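PDB 4EF1: pheromone cOB1/lipoprotein, YaeC family, which probably binds methionine as the extracellular receptor of an ABC importer and also serves as precursor of the peptide pheromone cOB1. Local coordinates for residues Phe58-Phe63 with Ser110-Pro115; Ala80-Pro85 with Gly239-Val244; Asp101-Tyr106 with Glu169-Leu174. All blocks are in the same frame, centred on the assembly; numbering follows the deposited sequence.

Overall arrangement
Reading from the N terminus, contact 1 opens at F58, contact 2 at A80 and contact 3 at D101. Contact 1 closes first, at S110-P115, contact 3 at E169-L174, and contact 2 last, at G239-V244. Contact 3 therefore lies wholly within the span of contact 2, whereas contact 1 crosses both. Contact 2 joins strands 75-83 and 242-243 at one border of the six-strand sheet; contact 3 joins neighbouring strands 104-108 and 172-175 of the five-strand sheet. Contact 1 bridges strand 55-60 and helix 61-71 to the 3-10 turn that leads into helix 114-123. Contacts 1 and 2 both touch the bound selenomethionine, and D113 of contact 1 packs on L174 of contact 3.

Contact 1 (Phe58-Phe63 with Ser110-Pro115); sequences FQHVPF and SVSDWP. With MSE (selenomethionine), chain C.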
loop_
_atom_site.group_PDB
_atom_site.type_symbol
_atom_site.label_atom_id
_atom_site.label_comp_id
_atom_site.label_asym_id
_atom_site.label_seq_id
_atom_site.Cartn_x
_atom_site.Cartn_y
_atom_site.Cartn_z
ATOM N N PHE A 58 -5.432 -2.874 4.954
ATOM C CA PHE A 58 -4.009 -2.509 4.884
ATOM C C PHE A 58 -3.313 -2.905 3.571
ATOM O O PHE A 58 -2.263 -2.352 3.263
ATOM C CB PHE A 58 -3.239 -3.128 6.088
ATOM C CG PHE A 58 -2.789 -4.534 5.845
ATOM C CD1 PHE A 58 -3.684 -5.584 5.943
ATOM C CD2 PHE A 58 -1.474 -4.807 5.535
ATOM C CE1 PHE A 58 -3.274 -6.871 5.711
ATOM C CE2 PHE A 58 -1.057 -6.103 5.290
ATOM C CZ PHE A 58 -1.956 -7.132 5.385
ATOM N N GLN A 59 -3.836 -3.887 2.842
ATOM C CA GLN A 59 -3.121 -4.479 1.686
ATOM C C GLN A 59 -3.817 -4.291 0.357
ATOM O O GLN A 59 -5.046 -4.176 0.314
ATOM C CB GLN A 59 -2.946 -5.983 1.903
ATOM C CG GLN A 59 -4.210 -6.825 1.880
ATOM C CD GLN A 59 -4.074 -8.217 2.491
ATOM O OE1 GLN A 59 -3.087 -8.923 2.255
ATOM N NE2 GLN A 59 -5.089 -8.620 3.293
ATOM N N HIS A 60 -3.020 -4.344 -0.717
ATOM C CA HIS A 60 -3.503 -4.370 -2.085
ATOM C C HIS A 60 -3.608 -5.804 -2.580
ATOM O O HIS A 60 -3.120 -6.704 -1.920
ATOM C CB HIS A 60 -2.656 -3.471 -3.013
ATOM C CG HIS A 60 -1.150 -3.714 -2.973
ATOM N ND1 HIS A 60 -0.588 -4.901 -3.313
ATOM C CD2 HIS A 60 -0.100 -2.829 -2.777
ATOM C CE1 HIS A 60 0.767 -4.804 -3.246
ATOM N NE2 HIS A 60 1.073 -3.541 -2.923
ATOM N N VAL A 61 -4.284 -6.021 -3.708
ATOM C CA VAL A 61 -4.582 -7.366 -4.237
ATOM C C VAL A 61 -3.352 -8.217 -4.579
ATOM O O VAL A 61 -3.303 -9.380 -4.234
ATOM C CB VAL A 61 -5.594 -7.349 -5.427
ATOM C CG1 VAL A 61 -5.766 -8.745 -6.051
ATOM C CG2 VAL A 61 -6.964 -6.826 -4.953
ATOM N N PRO A 62 -2.338 -7.631 -5.239
ATOM C CA PRO A 62 -1.152 -8.469 -5.472
ATOM C C PRO A 62 -0.484 -8.982 -4.167
ATOM O O PRO A 62 -0.071 -10.145 -4.092
ATOM C CB PRO A 62 -0.244 -7.548 -6.303
ATOM C CG PRO A 62 -1.173 -6.609 -6.992
ATOM C CD PRO A 62 -2.281 -6.359 -5.990
ATOM N N PHE A 63 -0.444 -8.145 -3.124
ATOM C CA PHE A 63 0.098 -8.557 -1.854
ATOM C C PHE A 63 -0.812 -9.653 -1.249
ATOM O O PHE A 63 -0.334 -10.660 -0.769
ATOM C CB PHE A 63 0.193 -7.375 -0.887
ATOM C CG PHE A 63 0.810 -7.735 0.438
ATOM C CD1 PHE A 63 0.036 -8.259 1.441
ATOM C CD2 PHE A 63 2.162 -7.528 0.670
ATOM C CE1 PHE A 63 0.596 -8.614 2.668
ATOM C CE2 PHE A 63 2.735 -7.870 1.887
ATOM C CZ PHE A 63 1.950 -8.408 2.899
ATOM N N SER A 110 9.087 -7.045 0.004
ATOM C CA SER A 110 7.756 -7.415 -0.428
ATOM C C SER A 110 7.739 -7.445 -1.954
ATOM O O SER A 110 7.691 -6.407 -2.604
ATOM C CB SER A 110 6.686 -6.465 0.130
ATOM O OG SER A 110 5.363 -6.852 -0.258
ATOM N N VAL A 111 7.762 -8.675 -2.507
ATOM C CA VAL A 111 7.952 -8.885 -3.944
ATOM C C VAL A 111 6.847 -8.282 -4.796
ATOM O O VAL A 111 7.089 -7.829 -5.936
ATOM C CB VAL A 111 8.180 -10.404 -4.294
ATOM C CG1 VAL A 111 9.349 -11.012 -3.513
ATOM C CG2 VAL A 111 6.961 -11.199 -4.018
ATOM N N SER A 112 5.631 -8.232 -4.251
ATOM C CA SER A 112 4.528 -7.664 -4.999
ATOM C C SER A 112 4.638 -6.136 -5.244
ATOM O O SER A 112 3.913 -5.624 -6.085
ATOM C CB SER A 112 3.172 -8.058 -4.418
ATOM O OG SER A 112 2.931 -7.502 -3.154
ATOM N N ASP A 113 5.511 -5.420 -4.524
ATOM C CA ASP A 113 5.766 -3.986 -4.783
ATOM C C ASP A 113 6.932 -3.777 -5.758
ATOM O O ASP A 113 7.187 -2.655 -6.167
ATOM C CB ASP A 113 6.082 -3.217 -3.486
ATOM C CG ASP A 113 4.849 -2.912 -2.641
ATOM O OD1 ASP A 113 3.741 -2.761 -3.204
ATOM O OD2 ASP A 113 5.003 -2.766 -1.409
ATOM N N TRP A 114 7.646 -4.835 -6.099
ATOM C CA TRP A 114 8.812 -4.708 -7.007
ATOM C C TRP A 114 8.476 -4.145 -8.355
ATOM O O TRP A 114 9.210 -3.299 -8.828
ATOM C CB TRP A 114 9.588 -6.016 -7.164
ATOM C CG TRP A 114 10.238 -6.496 -5.882
ATOM C CD1 TRP A 114 10.279 -5.862 -4.644
ATOM C CD2 TRP A 114 11.030 -7.702 -5.706
ATOM N NE1 TRP A 114 11.005 -6.579 -3.747
ATOM C CE2 TRP A 114 11.470 -7.701 -4.310
ATOM C CE3 TRP A 114 11.388 -8.757 -6.525
ATOM C CZ2 TRP A 114 12.252 -8.709 -3.795
ATOM C CZ3 TRP A 114 12.144 -9.778 -5.994
ATOM C CH2 TRP A 114 12.559 -9.768 -4.654
ATOM N N PRO A 115 7.360 -4.592 -8.972
ATOM C CA PRO A 115 6.964 -4.004 -10.240
ATOM C C PRO A 115 6.733 -2.484 -10.240
ATOM O O PRO A 115 6.820 -1.852 -11.305
ATOM C CB PRO A 115 5.661 -4.734 -10.573
ATOM C CG PRO A 115 5.783 -6.074 -9.910
ATOM C CD PRO A 115 6.462 -5.718 -8.607
HETATM N N MSE C 301 -0.652 0.737 1.966
HETATM C CA MSE C 301 0.349 -0.040 1.131
HETATM C C MSE C 301 0.411 0.439 -0.323
HETATM O O MSE C 301 -0.641 0.677 -0.936
HETATM O OXT MSE C 301 1.517 0.515 -0.923
HETATM C CB MSE C 301 0.099 -1.546 1.192
HETATM C CG MSE C 301 1.165 -2.417 0.516
HETATM SE SE MSE C 301 0.588 -4.250 0.420
HETATM C CE MSE C 301 0.642 -4.730 2.351
#
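H60 reaches D113 across the ligand cleft of a periplasmic-binding-protein fold, its NE2 donating to D113 OD1 over 2.8 Å (159° at the hydrogen). The carboxylate lies at the imidazole edge, close to the ring plane, and OD1 receives the bond on its syn side, though the donor stands 29° out of the carboxylate plane. R116 makes a salt bridge to the same oxygen, while N176 bonds OD2, so the carboxylate is gripped at both ends. With its CG tucked between the backbone N and the carbonyl carbon (chi1 52°), H60 folds over the start of helix 61-71. ND1 there accepts from F63 N at 3.3 Å, an N-cap bond. A donor on one nitrogen and an acceptor on the other fix the ring's rotation and are consistent with a neutral imidazole protonated at NE2. The selenium of the bound selenomethionine sits over one face of this ring, 3.5 Å from H60 NE2. F63 supplies the other wall: with CG anti to the backbone N, its ring faces the ligand methyl, CE over the centre; F63 CB is 3.4 Å from the selenium. S112 lies at the edge of the H60 ring and against the helix start, its CB 3.9 Å from P62 CB and its OG 3.3 Å from F63 CA. S110 OG comes to the edge of the F63 ring, near its plane, 3.4 Å from F63 CD2.

Contact 2 (Ala80-Pro85 with Gly239-Val244); sequences AIHLEP and GAIVPV. With MSE (selenomethionine), chain C.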
loop_
_atom_site.group_PDB
_atom_site.type_symbol
_atom_site.label_atom_id
_atom_site.label_comp_id
_atom_site.label_asym_id
_atom_site.label_seq_id
_atom_site.Cartn_x
_atom_site.Cartn_y
_atom_site.Cartn_z
ATOM N N ALA A 80 -12.093 -2.919 -3.005
ATOM C CA ALA A 80 -11.040 -1.898 -2.996
ATOM C C ALA A 80 -11.624 -0.590 -2.458
ATOM O O ALA A 80 -12.751 -0.189 -2.834
ATOM C CB ALA A 80 -10.522 -1.666 -4.391
ATOM N N ILE A 81 -10.821 0.110 -1.681
ATOM C CA ILE A 81 -11.218 1.381 -1.069
ATOM C C ILE A 81 -10.395 2.586 -1.550
ATOM O O ILE A 81 -10.937 3.649 -1.810
ATOM C CB ILE A 81 -11.131 1.287 0.429
ATOM C CG1 ILE A 81 -11.917 0.108 0.969
ATOM C CG2 ILE A 81 -11.614 2.591 1.076
ATOM C CD1 ILE A 81 -13.392 0.035 0.622
ATOM N N HIS A 82 -9.090 2.419 -1.695
ATOM C CA HIS A 82 -8.200 3.520 -2.094
ATOM C C HIS A 82 -6.865 3.084 -2.635
ATOM O O HIS A 82 -6.419 2.002 -2.352
ATOM C CB HIS A 82 -7.958 4.452 -0.911
ATOM C CG HIS A 82 -6.957 3.932 0.105
ATOM N ND1 HIS A 82 -7.325 3.275 1.211
ATOM C CD2 HIS A 82 -5.580 4.064 0.168
ATOM C CE1 HIS A 82 -6.268 2.999 1.940
ATOM N NE2 HIS A 82 -5.177 3.462 1.290
ATOM N N LEU A 83 -6.194 4.012 -3.336
ATOM C CA LEU A 83 -4.846 3.840 -3.920
ATOM C C LEU A 83 -3.846 4.730 -3.171
ATOM O O LEU A 83 -4.196 5.847 -2.670
ATOM C CB LEU A 83 -4.834 4.312 -5.388
ATOM C CG LEU A 83 -5.952 3.925 -6.344
ATOM C CD1 LEU A 83 -5.726 4.453 -7.761
ATOM C CD2 LEU A 83 -6.121 2.411 -6.342
ATOM N N GLU A 84 -2.600 4.259 -3.115
ATOM C CA GLU A 84 -1.481 5.011 -2.540
ATOM C C GLU A 84 -0.306 5.000 -3.548
ATOM O O GLU A 84 0.598 4.148 -3.429
ATOM C CB GLU A 84 -1.007 4.316 -1.262
ATOM C CG GLU A 84 -1.989 4.353 -0.148
ATOM C CD GLU A 84 -1.466 3.697 1.123
ATOM O OE1 GLU A 84 -0.226 3.376 1.276
ATOM O OE2 GLU A 84 -2.348 3.505 1.972
ATOM N N PRO A 85 -0.329 5.921 -4.530
ATOM C CA PRO A 85 0.769 6.024 -5.498
ATOM C C PRO A 85 2.077 6.086 -4.735
ATOM O O PRO A 85 2.255 6.958 -3.862
ATOM C CB PRO A 85 0.466 7.339 -6.240
ATOM C CG PRO A 85 -0.999 7.524 -6.076
ATOM C CD PRO A 85 -1.298 7.008 -4.706
ATOM N N GLY A 239 -4.557 14.529 -1.850
ATOM C CA GLY A 239 -4.360 13.721 -3.030
ATOM C C GLY A 239 -3.366 12.597 -2.971
ATOM O O GLY A 239 -3.296 11.835 -3.909
ATOM N N ALA A 240 -2.584 12.459 -1.900
ATOM C CA ALA A 240 -1.660 11.328 -1.782
ATOM C C ALA A 240 -2.397 9.996 -1.593
ATOM O O ALA A 240 -1.892 8.929 -1.969
ATOM C CB ALA A 240 -0.658 11.575 -0.660
ATOM N N ILE A 241 -3.607 10.072 -1.021
ATOM C CA ILE A 241 -4.471 8.894 -0.810
ATOM C C ILE A 241 -5.653 9.103 -1.761
ATOM O O ILE A 241 -6.350 10.106 -1.678
ATOM C CB ILE A 241 -4.920 8.764 0.668
ATOM C CG1 ILE A 241 -3.703 8.833 1.651
ATOM C CG2 ILE A 241 -5.734 7.476 0.872
ATOM C CD1 ILE A 241 -2.608 7.788 1.499
ATOM N N VAL A 242 -5.862 8.158 -2.674
ATOM C CA VAL A 242 -6.800 8.381 -3.804
ATOM C C VAL A 242 -7.958 7.382 -3.665
ATOM O O VAL A 242 -7.767 6.170 -3.879
ATOM C CB VAL A 242 -6.116 8.164 -5.183
ATOM C CG1 VAL A 242 -7.129 8.330 -6.316
ATOM C CG2 VAL A 242 -4.875 9.056 -5.367
ATOM N N PRO A 243 -9.131 7.868 -3.259
ATOM C CA PRO A 243 -10.289 6.975 -3.136
ATOM C C PRO A 243 -10.642 6.341 -4.474
ATOM O O PRO A 243 -10.503 7.007 -5.539
ATOM C CB PRO A 243 -11.408 7.918 -2.668
ATOM C CG PRO A 243 -10.712 9.084 -2.056
ATOM C CD PRO A 243 -9.472 9.259 -2.879
ATOM N N VAL A 244 -11.061 5.076 -4.432
ATOM C CA VAL A 244 -11.625 4.381 -5.603
ATOM C C VAL A 244 -13.032 3.870 -5.315
ATOM O O VAL A 244 -13.405 3.648 -4.176
ATOM C CB VAL A 244 -10.761 3.218 -6.110
ATOM C CG1 VAL A 244 -9.425 3.754 -6.566
ATOM C CG2 VAL A 244 -10.593 2.118 -5.054
HETATM N N MSE C 301 -0.652 0.737 1.966
HETATM C CA MSE C 301 0.349 -0.040 1.131
HETATM C C MSE C 301 0.411 0.439 -0.323
HETATM O O MSE C 301 -0.641 0.677 -0.936
HETATM O OXT MSE C 301 1.517 0.515 -0.923
HETATM C CB MSE C 301 0.099 -1.546 1.192
HETATM C CG MSE C 301 1.165 -2.417 0.516
HETATM SE SE MSE C 301 0.588 -4.250 0.420
HETATM C CE MSE C 301 0.642 -4.730 2.351
HETATM O O HOH W 1 0.850 8.593 -2.288
#
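I241 lies alongside H82 and E84, its CG2 3.5 Å from H82 CD2 and its CD1 against E84 CG, so one isoleucine backs both partners of a buried polar pair. E84 is the member that meets the ligand: OE1 accepts from the amino N of selenomethionine at 2.8 Å. H82 stands behind it, NE2 donating to E84 OE2 at 2.9 Å. OE2 lies in the plane of the imidazole and is met on its anti side. An extended chain beyond CG (chi2 -178°) carries the carboxylate to the ligand. Behind it, Y57 OH bonds H82 ND1, and P14 and H15 of helix 12-28 pack on the pair. The next shell is an antiparallel ladder at the border of the six-strand sheet. L83 and V242 form a hydrogen-bonded pair, with L83 N to V242 O at 2.7 Å and V242 N returning to L83 O; H82 and P243 are the adjacent non-hydrogen-bonded pair. V244 N adds one further bond to I81 O; on its other side strand 75-83 has a classic beta bulge, I81 and H82 together facing N203 of strand 203-208. V244 CG1 presses on L83 CG at 3.5 Å, a tight apolar contact. One water joins P85 O to A240 O. Held by an imidazole N-H on one oxygen, the E84 carboxylate is probably ionised and oriented to offer the other to the ligand's ammonium.

Contact 3 (Asp101-Tyr106 with Glu169-Leu174); sequences DGSTIY and EGAAVL
Y106 lays its side chain across the bend at E169-A171. CB, the first atom, lies 3.9 Å from A172 O, which also sits at the ring's edge, with V173 CG2 a little farther on the same side of the sheet. CG stays beside the backbone N (chi1 -81°), which sends the ring back along the chain toward G170. There CD1 and CE1 rest on bare backbone: Y106 CE1 is 3.4 Å from G170 CA, a close approach possible because G170 carries no side chain. E169 CB lies over one ring face. At the tip, Y106 OH comes within 3.7 Å of E169 OE1, too long for a hydrogen bond, with ring and carboxylate planes 77° apart. M161 and L164 of helix 161-166 also touch the Y106 side chain. The backbones beneath are parallel strands of the five-strand mixed sheet in one lobe of the binding-protein fold, where strand 104-108 runs between 151-156 and 172-175. Y106 bonds to the residues flanking V173, with Y106 N donating to A172 O at 2.9 Å and L174 N to Y106 O at 2.8 Å. Before the strand pairing settles, A171 N bonds T104 O at 3.0 Å, while the buried A172 N finds no partner. On the other side of the sheet from Y106, I105 CD1 meets A172 CB at 4.0 Å. Nearer the loop, S103 CB abuts A171 CB at 3.5 Å, and S103 OG turns to P100 O.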
loop_
_atom_site.group_PDB
_atom_site.type_symbol
_atom_site.label_atom_id
_atom_site.label_comp_id
_atom_site.label_asym_id
_atom_site.label_seq_id
_atom_site.Cartn_x
_atom_site.Cartn_y
_atom_site.Cartn_z
ATOM N N ASP A 101 25.769 6.656 -11.724
ATOM C CA ASP A 101 25.776 5.299 -12.236
ATOM C C ASP A 101 26.209 4.334 -11.127
ATOM O O ASP A 101 27.041 4.675 -10.273
ATOM C CB ASP A 101 26.707 5.120 -13.432
ATOM C CG ASP A 101 26.193 5.786 -14.719
ATOM O OD1 ASP A 101 25.176 6.541 -14.681
ATOM O OD2 ASP A 101 26.841 5.519 -15.759
ATOM N N GLY A 102 25.629 3.153 -11.123
ATOM C CA GLY A 102 25.961 2.162 -10.121
ATOM C C GLY A 102 25.414 2.385 -8.734
ATOM O O GLY A 102 25.777 1.655 -7.814
ATOM N N SER A 103 24.532 3.371 -8.572
ATOM C CA SER A 103 23.900 3.617 -7.307
ATOM C C SER A 103 22.952 2.448 -6.984
ATOM O O SER A 103 22.439 1.775 -7.880
ATOM C CB SER A 103 23.108 4.943 -7.332
ATOM O OG SER A 103 23.953 6.071 -7.484
ATOM N N THR A 104 22.741 2.236 -5.691
ATOM C CA THR A 104 21.814 1.248 -5.177
ATOM C C THR A 104 20.477 1.920 -4.812
ATOM O O THR A 104 20.446 2.933 -4.086
ATOM C CB THR A 104 22.403 0.512 -3.952
ATOM O OG1 THR A 104 23.692 -0.043 -4.301
ATOM C CG2 THR A 104 21.431 -0.598 -3.406
ATOM N N ILE A 105 19.400 1.321 -5.307
ATOM C CA ILE A 105 18.042 1.715 -5.005
ATOM C C ILE A 105 17.545 0.683 -3.999
ATOM O O ILE A 105 17.673 -0.534 -4.223
ATOM C CB ILE A 105 17.164 1.729 -6.281
ATOM C CG1 ILE A 105 17.756 2.637 -7.363
ATOM C CG2 ILE A 105 15.709 2.140 -5.961
ATOM C CD1 ILE A 105 17.870 4.103 -6.996
ATOM N N TYR A 106 17.049 1.168 -2.864
ATOM C CA TYR A 106 16.542 0.332 -1.771
ATOM C C TYR A 106 15.025 0.210 -1.836
ATOM O O TYR A 106 14.310 1.221 -1.910
ATOM C CB TYR A 106 16.930 0.889 -0.383
ATOM C CG TYR A 106 18.333 0.553 0.044
ATOM C CD1 TYR A 106 19.419 1.145 -0.586
ATOM C CD2 TYR A 106 18.595 -0.377 1.093
ATOM C CE1 TYR A 106 20.709 0.839 -0.198
ATOM C CE2 TYR A 106 19.892 -0.695 1.452
ATOM C CZ TYR A 106 20.937 -0.068 0.822
ATOM O OH TYR A 106 22.229 -0.362 1.183
ATOM N N GLU A 169 20.740 5.794 3.469
ATOM C CA GLU A 169 21.283 4.551 2.905
ATOM C C GLU A 169 20.790 4.395 1.483
ATOM O O GLU A 169 19.610 4.450 1.229
ATOM C CB GLU A 169 20.876 3.320 3.712
ATOM C CG GLU A 169 21.560 3.220 5.066
ATOM C CD GLU A 169 21.784 1.781 5.509
ATOM O OE1 GLU A 169 22.091 0.907 4.650
ATOM O OE2 GLU A 169 21.655 1.524 6.734
ATOM N N GLY A 170 21.717 4.219 0.553
ATOM C CA GLY A 170 21.392 4.148 -0.870
ATOM C C GLY A 170 21.112 5.501 -1.488
ATOM O O GLY A 170 20.942 6.509 -0.765
ATOM N N ALA A 171 21.034 5.532 -2.818
ATOM C CA ALA A 171 20.743 6.795 -3.539
ATOM C C ALA A 171 19.254 7.186 -3.424
ATOM O O ALA A 171 18.914 8.395 -3.447
ATOM C CB ALA A 171 21.146 6.710 -5.005
ATOM N N ALA A 172 18.384 6.187 -3.282
ATOM C CA ALA A 172 16.931 6.437 -3.130
ATOM C C ALA A 172 16.255 5.201 -2.523
ATOM O O ALA A 172 16.786 4.089 -2.619
ATOM C CB ALA A 172 16.292 6.816 -4.462
ATOM N N VAL A 173 15.091 5.427 -1.905
ATOM C CA VAL A 173 14.378 4.428 -1.121
ATOM C C VAL A 173 12.888 4.413 -1.556
ATOM O O VAL A 173 12.275 5.468 -1.595
ATOM C CB VAL A 173 14.500 4.742 0.408
ATOM C CG1 VAL A 173 13.858 3.653 1.288
ATOM C CG2 VAL A 173 15.979 4.875 0.828
ATOM N N LEU A 174 12.330 3.246 -1.922
ATOM C CA LEU A 174 10.852 3.113 -2.142
ATOM C C LEU A 174 10.145 2.942 -0.778
ATOM O O LEU A 174 10.458 2.012 -0.055
ATOM C CB LEU A 174 10.534 1.902 -3.023
ATOM C CG LEU A 174 9.122 1.810 -3.654
ATOM C CD1 LEU A 174 8.970 2.768 -4.859
ATOM C CD2 LEU A 174 8.841 0.372 -4.047
#